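Putative efflux transporter (Bacteroides eggerthii, PDB 4L8J) is a putative efflux transporter of the HlyD secretion family, probably a membrane-fusion (periplasmic adaptor) protein of an export pump. Local coordinates at residues A[139-144]-A[156-161]; A[19-24]-A[245-250]. One frame throughout, in Å; residues are numbered along the deposited sequence.

Interactions 1 and 2 are both antiparallel strand pairings, placed in different parts of an elongated chain. Their centres lie 45 Å apart, on opposite sides of the chain's centre, and their nearest atoms are about 25 Å apart. Interaction 1 (139-144 with 156-161) is a local pairing within the barrel-sandwich domain. Interaction 2 (19-24 with 245-250) joins residues far apart in sequence and closes the six-stranded barrel. Along the chain, interaction 1 is nested in the loop that interaction 2 closes. The two do not touch. A glycerol, probably from the crystallisation liquor, sits beside Arg142 in interaction 1.

Interaction 1 of 2, residues A[139-144]-A[156-161]; sequences IETRLV and IVRLVN
Ile139 and Leu159 meet through their CD1 methyls, 3.8 Å apart, in a non-hydrogen-bonded pair. They lie on antiparallel strands of the barrel-sandwich domain, and the axes of these strands make an angle of 164°. Ile139 and Val157 also pack on Ile62 of strand 61-65, in the facing sheet of the sandwich. A classic beta bulge follows: Glu140 and Thr141 both face Arg158. Glu140 N gives a bond of 2.8 Å to Arg158 O. Thr141 N adds a weak one to Arg158 O at 3.4 Å. With CG of Glu140 swung opposite its backbone N (chi1 -159°) and the chain extended beyond it, the carboxylate is carried across Val160 at about a right angle. Glu140 OE2 comes 3.4 Å from Val160 CG1. Thr141 is in a hydrogen-bonded pair with Arg158, and its O accepts from Arg158 N at 2.9 Å. Val157 CA also makes a bent C-H...O contact with Thr141 O. The side chains of Thr141 and Arg158 lie side by side and point the same way. Arg142 touches Val157 CG1 with its aliphatic CG. Its polar end is held elsewhere: NH1 bonds to Val50 O and NH2 to a glycerol. Leu143 N continues the pairing with a bond of 2.9 Å to Ile156 O. The Leu143 side chain crosses the extended Arg158 chain and sets CD2 over one guanidinium face, 3.6 Å from Arg158 NE. Val144 and Ile156 both reach Ile45 of strand 43-47. Here Val144 CG2 meets Ile156 CG2 at 3.6 Å.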
ATOM      1  N   ILE A 139      14.345  29.540  48.514  1.00 44.80           N
ATOM      2  CA  ILE A 139      13.907  29.611  49.892  1.00 45.05           C
ATOM      3  C   ILE A 139      12.398  29.524  49.902  1.00 53.04           C
ATOM      4  O   ILE A 139      11.711  30.487  49.549  1.00 53.43           O
ATOM      5  CB  ILE A 139      14.446  30.877  50.632  1.00 47.33           C
ATOM      6  CG1 ILE A 139      15.972  31.092  50.434  1.00 46.05           C
ATOM      7  CG2 ILE A 139      14.000  30.916  52.102  1.00 47.33           C
ATOM      8  CD1 ILE A 139      16.919  29.947  50.868  1.00 48.76           C
ATOM      9  N   GLU A 140      11.888  28.352  50.281  1.00 52.02           N
ATOM     10  CA  GLU A 140      10.452  28.132  50.375  1.00 53.58           C
ATOM     11  C   GLU A 140       9.933  28.790  51.634  1.00 56.80           C
ATOM     12  O   GLU A 140       8.921  29.464  51.583  1.00 58.60           O
ATOM     13  CB  GLU A 140      10.113  26.626  50.341  1.00 55.33           C
ATOM     14  CG  GLU A 140       8.672  26.343  49.936  1.00 73.30           C
ATOM     15  CD  GLU A 140       8.229  24.898  50.063  1.00103.92           C
ATOM     16  OE1 GLU A 140       8.037  24.428  51.210  1.00100.06           O
ATOM     17  OE2 GLU A 140       8.040  24.244  49.012  1.00100.95           O
ATOM     18  N   THR A 141      10.635  28.629  52.763  1.00 53.22           N
ATOM     19  CA  THR A 141      10.202  29.212  54.032  1.00 53.86           C
ATOM     20  C   THR A 141      11.389  29.620  54.906  1.00 56.32           C
ATOM     21  O   THR A 141      12.374  28.894  55.008  1.00 55.56           O
ATOM     22  CB  THR A 141       9.295  28.207  54.822  1.00 65.35           C
ATOM     23  OG1 THR A 141       8.367  27.567  53.949  1.00 70.01           O
ATOM     24  CG2 THR A 141       8.530  28.861  55.967  1.00 63.76           C
ATOM     25  N   ARG A 142      11.251  30.763  55.566  1.00 53.09           N
ATOM     26  CA  ARG A 142      12.165  31.287  56.563  1.00 54.17           C
ATOM     27  C   ARG A 142      11.543  30.965  57.927  1.00 60.62           C
ATOM     28  O   ARG A 142      10.478  31.506  58.257  1.00 61.23           O
ATOM     29  CB  ARG A 142      12.351  32.787  56.353  1.00 53.76           C
ATOM     30  CG  ARG A 142      13.632  33.314  56.925  1.00 57.86           C
ATOM     31  CD  ARG A 142      13.972  34.591  56.223  1.00 62.93           C
ATOM     32  NE  ARG A 142      13.622  35.732  57.050  1.00 69.01           N
ATOM     33  CZ  ARG A 142      14.298  36.872  57.066  1.00 79.27           C
ATOM     34  NH1 ARG A 142      15.339  37.048  56.259  1.00 54.65           N
ATOM     35  NH2 ARG A 142      13.930  37.850  57.871  1.00 71.00           N
ATOM     36  N   LEU A 143      12.174  30.045  58.688  1.00 56.75           N
ATOM     37  CA  LEU A 143      11.637  29.517  59.950  1.00 56.60           C
ATOM     38  C   LEU A 143      12.060  30.262  61.209  1.00 62.65           C
ATOM     39  O   LEU A 143      11.474  30.037  62.278  1.00 65.33           O
ATOM     40  CB  LEU A 143      12.044  28.040  60.090  1.00 55.09           C
ATOM     41  CG  LEU A 143      11.603  27.121  58.954  1.00 58.28           C
ATOM     42  CD1 LEU A 143      12.299  25.788  59.044  1.00 56.90           C
ATOM     43  CD2 LEU A 143      10.085  26.947  58.928  1.00 60.79           C
ATOM     44  N   VAL A 144      13.072  31.126  61.108  1.00 56.38           N
ATOM     45  CA  VAL A 144      13.600  31.862  62.254  1.00 55.39           C
ATOM     46  C   VAL A 144      13.713  33.338  61.912  1.00 56.34           C
ATOM     47  O   VAL A 144      13.513  33.717  60.765  1.00 54.71           O
ATOM     48  CB  VAL A 144      14.980  31.275  62.709  1.00 58.34           C
ATOM     49  CG1 VAL A 144      14.811  29.946  63.437  1.00 57.87           C
ATOM     50  CG2 VAL A 144      15.927  31.114  61.519  1.00 56.76           C
ATOM     51  N   ILE A 156      16.173  26.306  60.050  1.00 52.42           N
ATOM     52  CA  ILE A 156      16.452  27.726  59.821  1.00 50.89           C
ATOM     53  C   ILE A 156      15.622  28.176  58.601  1.00 52.62           C
ATOM     54  O   ILE A 156      14.909  29.172  58.675  1.00 52.89           O
ATOM     55  CB  ILE A 156      17.976  27.981  59.684  1.00 51.72           C
ATOM     56  CG1 ILE A 156      18.773  27.485  60.940  1.00 50.94           C
ATOM     57  CG2 ILE A 156      18.292  29.440  59.325  1.00 51.25           C
ATOM     58  CD1 ILE A 156      18.479  28.134  62.322  1.00 53.04           C
ATOM     59  N   VAL A 157      15.719  27.427  57.497  1.00 47.86           N
ATOM     60  CA  VAL A 157      14.961  27.627  56.273  1.00 47.01           C
ATOM     61  C   VAL A 157      14.615  26.262  55.660  1.00 53.52           C
ATOM     62  O   VAL A 157      15.277  25.260  55.952  1.00 51.77           O
ATOM     63  CB  VAL A 157      15.657  28.528  55.191  1.00 49.38           C
ATOM     64  CG1 VAL A 157      15.899  29.962  55.665  1.00 48.94           C
ATOM     65  CG2 VAL A 157      16.917  27.878  54.602  1.00 47.96           C
ATOM     66  N   ARG A 158      13.617  26.263  54.762  1.00 51.89           N
ATOM     67  CA  ARG A 158      13.197  25.133  53.934  1.00 50.87           C
ATOM     68  C   ARG A 158      13.605  25.510  52.534  1.00 50.88           C
ATOM     69  O   ARG A 158      13.143  26.523  52.026  1.00 51.02           O
ATOM     70  CB  ARG A 158      11.682  24.856  54.068  1.00 53.91           C
ATOM     71  CG  ARG A 158      11.293  24.485  55.499  1.00 73.01           C
ATOM     72  CD  ARG A 158       9.801  24.433  55.744  1.00 87.97           C
ATOM     73  NE  ARG A 158       9.525  23.907  57.082  1.00 97.87           N
ATOM     74  CZ  ARG A 158       8.318  23.588  57.533  1.00112.75           C
ATOM     75  NH1 ARG A 158       7.252  23.728  56.755  1.00 98.18           N
ATOM     76  NH2 ARG A 158       8.166  23.118  58.765  1.00 99.77           N
ATOM     77  N   LEU A 159      14.573  24.784  51.975  1.00 45.10           N
ATOM     78  CA  LEU A 159      15.151  25.009  50.661  1.00 44.08           C
ATOM     79  C   LEU A 159      14.691  23.904  49.677  1.00 50.77           C
ATOM     80  O   LEU A 159      14.896  22.715  49.957  1.00 50.06           O
ATOM     81  CB  LEU A 159      16.695  25.010  50.796  1.00 43.25           C
ATOM     82  CG  LEU A 159      17.527  25.205  49.509  1.00 46.62           C
ATOM     83  CD1 LEU A 159      17.463  26.635  49.014  1.00 46.81           C
ATOM     84  CD2 LEU A 159      18.973  24.803  49.714  1.00 46.35           C
ATOM     85  N   VAL A 160      14.085  24.291  48.534  1.00 47.92           N
ATOM     86  CA  VAL A 160      13.661  23.305  47.538  1.00 47.44           C
ATOM     87  C   VAL A 160      14.700  23.294  46.407  1.00 49.10           C
ATOM     88  O   VAL A 160      15.099  24.364  45.926  1.00 47.73           O
ATOM     89  CB  VAL A 160      12.190  23.469  47.029  1.00 52.51           C
ATOM     90  CG1 VAL A 160      11.191  23.324  48.177  1.00 53.04           C
ATOM     91  CG2 VAL A 160      11.965  24.783  46.314  1.00 52.91           C
ATOM     92  N   ASN A 161      15.193  22.081  46.046  1.00 44.08           N
ATOM     93  CA  ASN A 161      16.177  21.873  44.998  1.00 44.11           C
ATOM     94  C   ASN A 161      15.557  22.220  43.649  1.00 51.09           C
ATOM     95  O   ASN A 161      14.511  21.667  43.302  1.00 52.73           O
ATOM     96  CB  ASN A 161      16.680  20.410  45.015  1.00 43.40           C
ATOM     97  CG  ASN A 161      17.946  20.180  44.236  1.00 55.03           C
ATOM     98  OD1 ASN A 161      18.107  20.643  43.107  1.00 49.82           O
ATOM     99  ND2 ASN A 161      18.892  19.466  44.828  1.00 50.98           N
TER

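Interaction 2 of 2, residues A[19-24]-A[245-250]; sequences SVILKD and SDIAPF
The Asp246 carboxylate is gripped from both faces at OD1: Ser19 OG donates from one side at 2.7 Å, and Ala248 N from the other at 3.0 Å. The Ala248 bond makes an Asx turn where strand 238-246 ends. This strand pairs antiparallel with strand 20-29 and closes the six-stranded barrel. Val20 CG2 lies over the face from which Ser19 OG comes, 4.0 Å from Asp246 CG. The Phe250 ring has the backbone C of Ala248 over one face, offset toward the rim. A water joins Asp246 OD2, Ser19 OG and Ala248 O. Ser19 OG sits between its backbone N and carbonyl carbon (chi1 65°), which turns it to the aspartate. An alanine at Asp246 is likely to leave Ser19 OG and Ala248 N without their shared acceptor and the turn less firmly fixed. The backbones are joined by three bonds. Ile247 N donates to Ser19 O. Ile21 and Ser245 form a hydrogen-bonded pair, with Ile21 N to Ser245 O at 2.8 Å and Ser245 N to Ile21 O at 2.9 Å. Ile21 and Ile247 both touch Leu178 of helix 176-180, and Ile21 CG1 lies 4.0 Å from Ile247 CD1.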
ATOM      1  N   SER A  19       6.457   9.118   8.069  1.00 27.98           N
ATOM      2  CA  SER A  19       6.750   8.123   9.098  1.00 27.85           C
ATOM      3  C   SER A  19       6.971   8.671  10.515  1.00 32.06           C
ATOM      4  O   SER A  19       7.356   7.890  11.396  1.00 33.17           O
ATOM      5  CB  SER A  19       7.984   7.315   8.683  1.00 27.30           C
ATOM      6  OG  SER A  19       9.118   8.162   8.637  1.00 32.91           O
ATOM      7  N   VAL A  20       6.804   9.976  10.724  1.00 27.48           N
ATOM      8  CA  VAL A  20       6.971  10.577  12.048  1.00 27.96           C
ATOM      9  C   VAL A  20       5.612  10.509  12.752  1.00 32.58           C
ATOM     10  O   VAL A  20       4.638  11.082  12.277  1.00 32.55           O
ATOM     11  CB  VAL A  20       7.555  12.025  11.987  1.00 31.76           C
ATOM     12  CG1 VAL A  20       7.534  12.705  13.364  1.00 31.96           C
ATOM     13  CG2 VAL A  20       8.978  12.008  11.438  1.00 31.66           C
ATOM     14  N   ILE A  21       5.541   9.772  13.860  1.00 29.88           N
ATOM     15  CA  ILE A  21       4.332   9.646  14.662  1.00 28.07           C
ATOM     16  C   ILE A  21       4.370  10.678  15.779  1.00 31.10           C
ATOM     17  O   ILE A  21       5.371  10.798  16.473  1.00 30.02           O
ATOM     18  CB  ILE A  21       4.147   8.210  15.218  1.00 31.29           C
ATOM     19  CG1 ILE A  21       4.270   7.115  14.123  1.00 30.35           C
ATOM     20  CG2 ILE A  21       2.833   8.084  16.069  1.00 31.99           C
ATOM     21  CD1 ILE A  21       3.249   7.182  12.962  1.00 35.65           C
ATOM     22  N   LEU A  22       3.279  11.426  15.945  1.00 28.93           N
ATOM     23  CA  LEU A  22       3.160  12.441  16.987  1.00 29.77           C
ATOM     24  C   LEU A  22       2.058  12.054  17.957  1.00 33.58           C
ATOM     25  O   LEU A  22       0.995  11.617  17.516  1.00 34.22           O
ATOM     26  CB  LEU A  22       2.839  13.810  16.368  1.00 30.65           C
ATOM     27  CG  LEU A  22       3.755  14.335  15.257  1.00 35.79           C
ATOM     28  CD1 LEU A  22       3.152  15.603  14.650  1.00 38.07           C
ATOM     29  CD2 LEU A  22       5.138  14.658  15.786  1.00 33.06           C
ATOM     30  N   LYS A  23       2.320  12.167  19.274  1.00 27.89           N
ATOM     31  CA  LYS A  23       1.336  11.906  20.318  1.00 27.58           C
ATOM     32  C   LYS A  23       1.435  12.960  21.361  1.00 32.39           C
ATOM     33  O   LYS A  23       2.545  13.360  21.724  1.00 33.27           O
ATOM     34  CB  LYS A  23       1.509  10.505  20.973  1.00 30.37           C
ATOM     35  CG  LYS A  23       1.356   9.321  20.020  1.00 33.49           C
ATOM     36  CD  LYS A  23      -0.112   9.069  19.608  1.00 34.99           C
ATOM     37  CE  LYS A  23      -0.174   7.975  18.565  1.00 39.86           C
ATOM     38  NZ  LYS A  23      -1.540   7.796  18.030  1.00 45.41           N
ATOM     39  N   ASP A  24       0.285  13.369  21.895  1.00 29.42           N
ATOM     40  CA  ASP A  24       0.203  14.352  22.958  1.00 29.33           C
ATOM     41  C   ASP A  24      -0.279  13.671  24.224  1.00 34.19           C
ATOM     42  O   ASP A  24      -1.212  12.870  24.189  1.00 33.66           O
ATOM     43  CB  ASP A  24      -0.704  15.513  22.573  1.00 31.80           C
ATOM     44  CG  ASP A  24      -0.137  16.386  21.470  1.00 40.99           C
ATOM     45  OD1 ASP A  24       0.989  16.895  21.634  1.00 42.83           O
ATOM     46  OD2 ASP A  24      -0.815  16.564  20.466  1.00 45.41           O
ATOM     47  N   SER A 245       8.204  10.503  17.213  1.00 28.52           N
ATOM     48  CA  SER A 245       8.989   9.318  16.940  1.00 30.37           C
ATOM     49  C   SER A 245       9.010   8.998  15.447  1.00 35.25           C
ATOM     50  O   SER A 245       7.953   8.725  14.869  1.00 31.93           O
ATOM     51  CB  SER A 245       8.416   8.112  17.696  1.00 32.98           C
ATOM     52  OG  SER A 245       8.271   8.332  19.089  1.00 46.08           O
ATOM     53  N   ASP A 246      10.212   8.947  14.847  1.00 35.12           N
ATOM     54  CA  ASP A 246      10.312   8.505  13.461  1.00 34.67           C
ATOM     55  C   ASP A 246      10.385   6.979  13.497  1.00 35.05           C
ATOM     56  O   ASP A 246      11.390   6.429  13.924  1.00 35.49           O
ATOM     57  CB  ASP A 246      11.493   9.148  12.710  1.00 36.54           C
ATOM     58  CG  ASP A 246      11.479   8.888  11.203  1.00 39.17           C
ATOM     59  OD1 ASP A 246      10.781   7.951  10.764  1.00 36.02           O
ATOM     60  OD2 ASP A 246      12.186   9.604  10.472  1.00 47.42           O
ATOM     61  N   ILE A 247       9.293   6.300  13.123  1.00 28.71           N
ATOM     62  CA  ILE A 247       9.250   4.839  13.145  1.00 27.34           C
ATOM     63  C   ILE A 247       9.846   4.195  11.870  1.00 31.43           C
ATOM     64  O   ILE A 247       9.886   2.975  11.783  1.00 30.83           O
ATOM     65  CB  ILE A 247       7.835   4.284  13.430  1.00 30.09           C
ATOM     66  CG1 ILE A 247       6.822   4.661  12.320  1.00 29.37           C
ATOM     67  CG2 ILE A 247       7.355   4.680  14.850  1.00 30.93           C
ATOM     68  CD1 ILE A 247       5.562   3.770  12.424  1.00 34.81           C
ATOM     69  N   ALA A 248      10.281   4.989  10.880  1.00 29.74           N
ATOM     70  CA  ALA A 248      10.924   4.438   9.656  1.00 29.66           C
ATOM     71  C   ALA A 248      12.062   5.359   9.220  1.00 33.18           C
ATOM     72  O   ALA A 248      11.984   5.985   8.163  1.00 31.72           O
ATOM     73  CB  ALA A 248       9.904   4.268   8.532  1.00 30.26           C
ATOM     74  N   PRO A 249      13.109   5.512  10.057  1.00 34.06           N
ATOM     75  CA  PRO A 249      14.189   6.464   9.712  1.00 35.08           C
ATOM     76  C   PRO A 249      15.005   6.052   8.481  1.00 38.54           C
ATOM     77  O   PRO A 249      15.584   6.909   7.827  1.00 41.47           O
ATOM     78  CB  PRO A 249      15.061   6.490  10.982  1.00 37.20           C
ATOM     79  CG  PRO A 249      14.840   5.128  11.621  1.00 41.74           C
ATOM     80  CD  PRO A 249      13.366   4.847  11.361  1.00 36.77           C
ATOM     81  N   PHE A 250      14.987   4.775   8.137  1.00 33.28           N
ATOM     82  CA  PHE A 250      15.690   4.161   7.014  1.00 33.53           C
ATOM     83  C   PHE A 250      15.198   4.661   5.645  1.00 39.92           C
ATOM     84  O   PHE A 250      15.916   4.455   4.658  1.00 40.40           O
ATOM     85  CB  PHE A 250      15.534   2.629   7.065  1.00 35.16           C
ATOM     86  CG  PHE A 250      14.119   2.122   7.274  1.00 35.96           C
ATOM     87  CD1 PHE A 250      13.258   1.934   6.193  1.00 37.98           C
ATOM     88  CD2 PHE A 250      13.648   1.825   8.552  1.00 35.88           C
ATOM     89  CE1 PHE A 250      11.947   1.489   6.392  1.00 37.66           C
ATOM     90  CE2 PHE A 250      12.349   1.337   8.744  1.00 37.59           C
ATOM     91  CZ  PHE A 250      11.502   1.187   7.670  1.00 35.74           C
TER
HETATM   92  O   HOH W   1      11.864   8.806   7.697  1.00 41.63           O